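Local coordinates for protein chloride intracellular channel exc-4 (PDB 2YV9) that may insert into membranes to form chloride channels and is required to control lumen size as the worm excretory canal grows, at residues D37-E42 with M196-H201. Numbering follows the deposited sequence.
Sequences DLFCQE and MPRLHH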
ATOM      1  N   ASP A  37      -3.788  10.781   6.050  1.00 22.25           N
ATOM      2  CA  ASP A  37      -2.981   9.787   5.399  1.00 20.41           C
ATOM      3  C   ASP A  37      -2.702  10.288   3.984  1.00 19.77           C
ATOM      4  O   ASP A  37      -3.659  10.606   3.235  1.00 23.17           O
ATOM      5  CB  ASP A  37      -3.659   8.426   5.406  1.00 23.24           C
ATOM      6  CG  ASP A  37      -2.821   7.358   4.743  1.00 29.11           C
ATOM      7  OD1 ASP A  37      -2.262   6.516   5.490  1.00 26.85           O
ATOM      8  OD2 ASP A  37      -2.718   7.323   3.482  1.00 23.62           O
ATOM      9  N   LEU A  38      -1.404  10.362   3.616  1.00 20.19           N
ATOM     10  CA  LEU A  38      -1.102  10.930   2.277  1.00 22.83           C
ATOM     11  C   LEU A  38      -1.504  10.051   1.098  1.00 24.62           C
ATOM     12  O   LEU A  38      -1.876  10.549   0.003  1.00 24.04           O
ATOM     13  CB  LEU A  38       0.367  11.241   2.204  1.00 20.79           C
ATOM     14  CG  LEU A  38       0.845  12.435   3.003  1.00 22.88           C
ATOM     15  CD1 LEU A  38       2.396  12.427   3.106  1.00 22.32           C
ATOM     16  CD2 LEU A  38       0.369  13.741   2.401  1.00 21.16           C
ATOM     17  N   PHE A  39      -1.470   8.747   1.287  1.00 20.76           N
ATOM     18  CA  PHE A  39      -1.876   7.804   0.204  1.00 22.31           C
ATOM     19  C   PHE A  39      -3.386   7.874  -0.010  1.00 21.55           C
ATOM     20  O   PHE A  39      -3.857   7.800  -1.120  1.00 25.30           O
ATOM     21  CB  PHE A  39      -1.346   6.429   0.519  1.00 23.45           C
ATOM     22  CG  PHE A  39       0.111   6.449   0.711  1.00 21.98           C
ATOM     23  CD1 PHE A  39       0.946   6.673  -0.374  1.00 25.57           C
ATOM     24  CD2 PHE A  39       0.661   6.449   1.964  1.00 25.70           C
ATOM     25  CE1 PHE A  39       2.341   6.746  -0.198  1.00 32.47           C
ATOM     26  CE2 PHE A  39       2.045   6.556   2.118  1.00 27.95           C
ATOM     27  CZ  PHE A  39       2.866   6.685   1.038  1.00 28.90           C
ATOM     28  N   CYS A  40      -4.139   8.061   1.076  1.00 22.60           N
ATOM     29  CA  CYS A  40      -5.587   8.246   0.934  1.00 21.80           C
ATOM     30  C   CYS A  40      -5.900   9.521   0.125  1.00 19.28           C
ATOM     31  O   CYS A  40      -6.787   9.547  -0.738  1.00 22.19           O
ATOM     32  CB  CYS A  40      -6.232   8.371   2.282  1.00 22.28           C
ATOM     33  SG  CYS A  40      -6.278   6.738   3.204  1.00 25.23           S
ATOM     34  N   GLN A  41      -5.204  10.596   0.463  1.00 21.27           N
ATOM     35  CA  GLN A  41      -5.459  11.851  -0.292  1.00 20.96           C
ATOM     36  C   GLN A  41      -5.024  11.738  -1.769  1.00 21.01           C
ATOM     37  O   GLN A  41      -5.683  12.244  -2.662  1.00 21.89           O
ATOM     38  CB  GLN A  41      -4.838  13.080   0.284  1.00 19.00           C
ATOM     39  CG  GLN A  41      -5.542  14.278  -0.297  1.00 19.39           C
ATOM     40  CD  GLN A  41      -5.178  15.668   0.263  1.00 19.65           C
ATOM     41  OE1 GLN A  41      -4.335  15.834   1.159  1.00 21.66           O
ATOM     42  NE2 GLN A  41      -5.819  16.699  -0.312  1.00 22.14           N
ATOM     43  N   GLU A  42      -3.906  11.085  -2.030  1.00 21.59           N
ATOM     44  CA  GLU A  42      -3.450  10.855  -3.412  1.00 19.41           C
ATOM     45  C   GLU A  42      -4.584  10.180  -4.225  1.00 21.68           C
ATOM     46  O   GLU A  42      -4.966  10.675  -5.278  1.00 22.89           O
ATOM     47  CB  GLU A  42      -2.236   9.937  -3.397  1.00 23.48           C
ATOM     48  CG  GLU A  42      -1.695   9.549  -4.766  1.00 20.98           C
ATOM     49  CD  GLU A  42      -0.407   8.746  -4.729  1.00 26.24           C
ATOM     50  OE1 GLU A  42       0.061   8.357  -3.629  1.00 24.28           O
ATOM     51  OE2 GLU A  42       0.116   8.455  -5.826  1.00 21.86           O
ATOM     52  N   MET A 196       1.019  18.003  -3.867  1.00 19.25           N
ATOM     53  CA  MET A 196       0.232  19.079  -3.283  1.00 22.45           C
ATOM     54  C   MET A 196      -0.123  18.709  -1.811  1.00 22.01           C
ATOM     55  O   MET A 196       0.083  19.518  -0.910  1.00 21.78           O
ATOM     56  CB  MET A 196      -1.004  19.404  -4.121  1.00 22.49           C
ATOM     57  CG  MET A 196      -0.649  20.070  -5.440  1.00 19.95           C
ATOM     58  SD  MET A 196      -2.177  20.268  -6.450  1.00 23.59           S
ATOM     59  CE  MET A 196      -1.618  21.637  -7.524  1.00 23.04           C
ATOM     60  N   PRO A 197      -0.581  17.468  -1.586  1.00 18.48           N
ATOM     61  CA  PRO A 197      -0.769  17.137  -0.112  1.00 17.73           C
ATOM     62  C   PRO A 197       0.514  17.254   0.725  1.00 25.11           C
ATOM     63  O   PRO A 197       0.475  17.809   1.801  1.00 23.01           O
ATOM     64  CB  PRO A 197      -1.296  15.698  -0.171  1.00 21.31           C
ATOM     65  CG  PRO A 197      -2.000  15.612  -1.551  1.00 24.39           C
ATOM     66  CD  PRO A 197      -1.071  16.401  -2.467  1.00 22.37           C
ATOM     67  N   ARG A 198       1.660  16.835   0.185  1.00 22.06           N
ATOM     68  CA  ARG A 198       2.929  16.952   0.917  1.00 17.64           C
ATOM     69  C   ARG A 198       3.261  18.430   1.228  1.00 17.68           C
ATOM     70  O   ARG A 198       3.668  18.803   2.342  1.00 20.41           O
ATOM     71  CB  ARG A 198       4.029  16.175   0.241  1.00 20.82           C
ATOM     72  CG  ARG A 198       3.801  14.656   0.321  1.00 21.65           C
ATOM     73  CD  ARG A 198       4.790  13.827  -0.540  1.00 24.05           C
ATOM     74  NE  ARG A 198       4.686  12.387  -0.284  1.00 22.76           N
ATOM     75  CZ  ARG A 198       3.607  11.658  -0.549  1.00 24.77           C
ATOM     76  NH1 ARG A 198       2.562  12.213  -1.159  1.00 22.34           N
ATOM     77  NH2 ARG A 198       3.566  10.376  -0.221  1.00 26.74           N
ATOM     78  N   LEU A 199       3.102  19.290   0.230  1.00 18.67           N
ATOM     79  CA  LEU A 199       3.339  20.695   0.445  1.00 22.81           C
ATOM     80  C   LEU A 199       2.436  21.268   1.521  1.00 19.93           C
ATOM     81  O   LEU A 199       2.895  22.021   2.361  1.00 22.20           O
ATOM     82  CB  LEU A 199       3.218  21.466  -0.858  1.00 22.66           C
ATOM     83  CG  LEU A 199       4.322  21.313  -1.873  1.00 18.88           C
ATOM     84  CD1 LEU A 199       3.944  21.991  -3.243  1.00 23.05           C
ATOM     85  CD2 LEU A 199       5.687  21.949  -1.388  1.00 21.03           C
ATOM     86  N   HIS A 200       1.157  20.926   1.467  1.00 22.32           N
ATOM     87  CA  HIS A 200       0.199  21.462   2.438  1.00 21.14           C
ATOM     88  C   HIS A 200       0.525  20.942   3.830  1.00 22.00           C
ATOM     89  O   HIS A 200       0.520  21.720   4.800  1.00 22.67           O
ATOM     90  CB  HIS A 200      -1.199  21.020   2.092  1.00 22.39           C
ATOM     91  CG  HIS A 200      -2.236  21.668   2.940  1.00 20.79           C
ATOM     92  ND1 HIS A 200      -2.413  23.039   3.019  1.00 19.94           N
ATOM     93  CD2 HIS A 200      -3.124  21.125   3.807  1.00 24.60           C
ATOM     94  CE1 HIS A 200      -3.380  23.295   3.888  1.00 24.89           C
ATOM     95  NE2 HIS A 200      -3.822  22.157   4.378  1.00 24.17           N
ATOM     96  N   HIS A 201       0.864  19.658   3.944  1.00 19.20           N
ATOM     97  CA  HIS A 201       1.338  19.099   5.232  1.00 19.72           C
ATOM     98  C   HIS A 201       2.548  19.916   5.751  1.00 24.25           C
ATOM     99  O   HIS A 201       2.633  20.302   6.936  1.00 23.53           O
ATOM    100  CB  HIS A 201       1.753  17.628   5.142  1.00 18.83           C
ATOM    101  CG  HIS A 201       0.613  16.671   5.081  1.00 23.28           C
ATOM    102  ND1 HIS A 201       0.674  15.414   5.650  1.00 22.12           N
ATOM    103  CD2 HIS A 201      -0.640  16.805   4.581  1.00 23.88           C
ATOM    104  CE1 HIS A 201      -0.474  14.793   5.430  1.00 23.03           C
ATOM    105  NE2 HIS A 201      -1.300  15.619   4.803  1.00 19.92           N
TER
HETATM  106  O   HOH W   1      -0.494  12.552  -1.355  1.00 22.31           O
HETATM  107  O   HOH W   2       0.899   9.881  -1.449  1.00 23.74           O
HETATM  108  O   HOH W   3      -3.579  14.595   3.532  1.00 25.16           O
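Leu38 reaches between Arg198 and His201 and touches both flat groups with its two methyls. CD2 sits over one face of the His201 ring, in a CH-pi contact 3.5 Å from the ring centroid. The same methyl packs on Pro197 CB. CD1 lies over the centre of the Arg198 guanidinium, 3.9 Å above its plane. Arg198 CG is anti to its own carbonyl carbon (chi1 -68°), and the extended chain carries the guanidinium across Leu38. Phe39 CE1 meets the guanidinium edge at Arg198 NH2, 3.8 Å away, with the two planes 70° apart. Gln41 crosses the Pro197 ring, with OE1 3.3 Å from Pro197 CB, and its NE2 hydrogen-bonds to Ser237 OG.

Water carries the polar links. One water donates to Gln41 OE1 and is 2.8 Å from His201 NE2, while His201 ND1 hydrogen-bonds to Tyr248 OH. Another accepts from Arg198 NH1 and lies 2.8 Å from Glu42 OE1. Arg198 NH1 also hydrogen-bonds to Glu194 O. With an alanine at Arg198, Leu38 CD1 would probably lose its flat cover and the water at Glu42 OE1 the N-H of NH1. The contact joins the thioredoxin-like N-terminal domain to the all-helical domain of the GST fold. If the N-terminal domain inserts into membranes, these buried contacts would probably be given up.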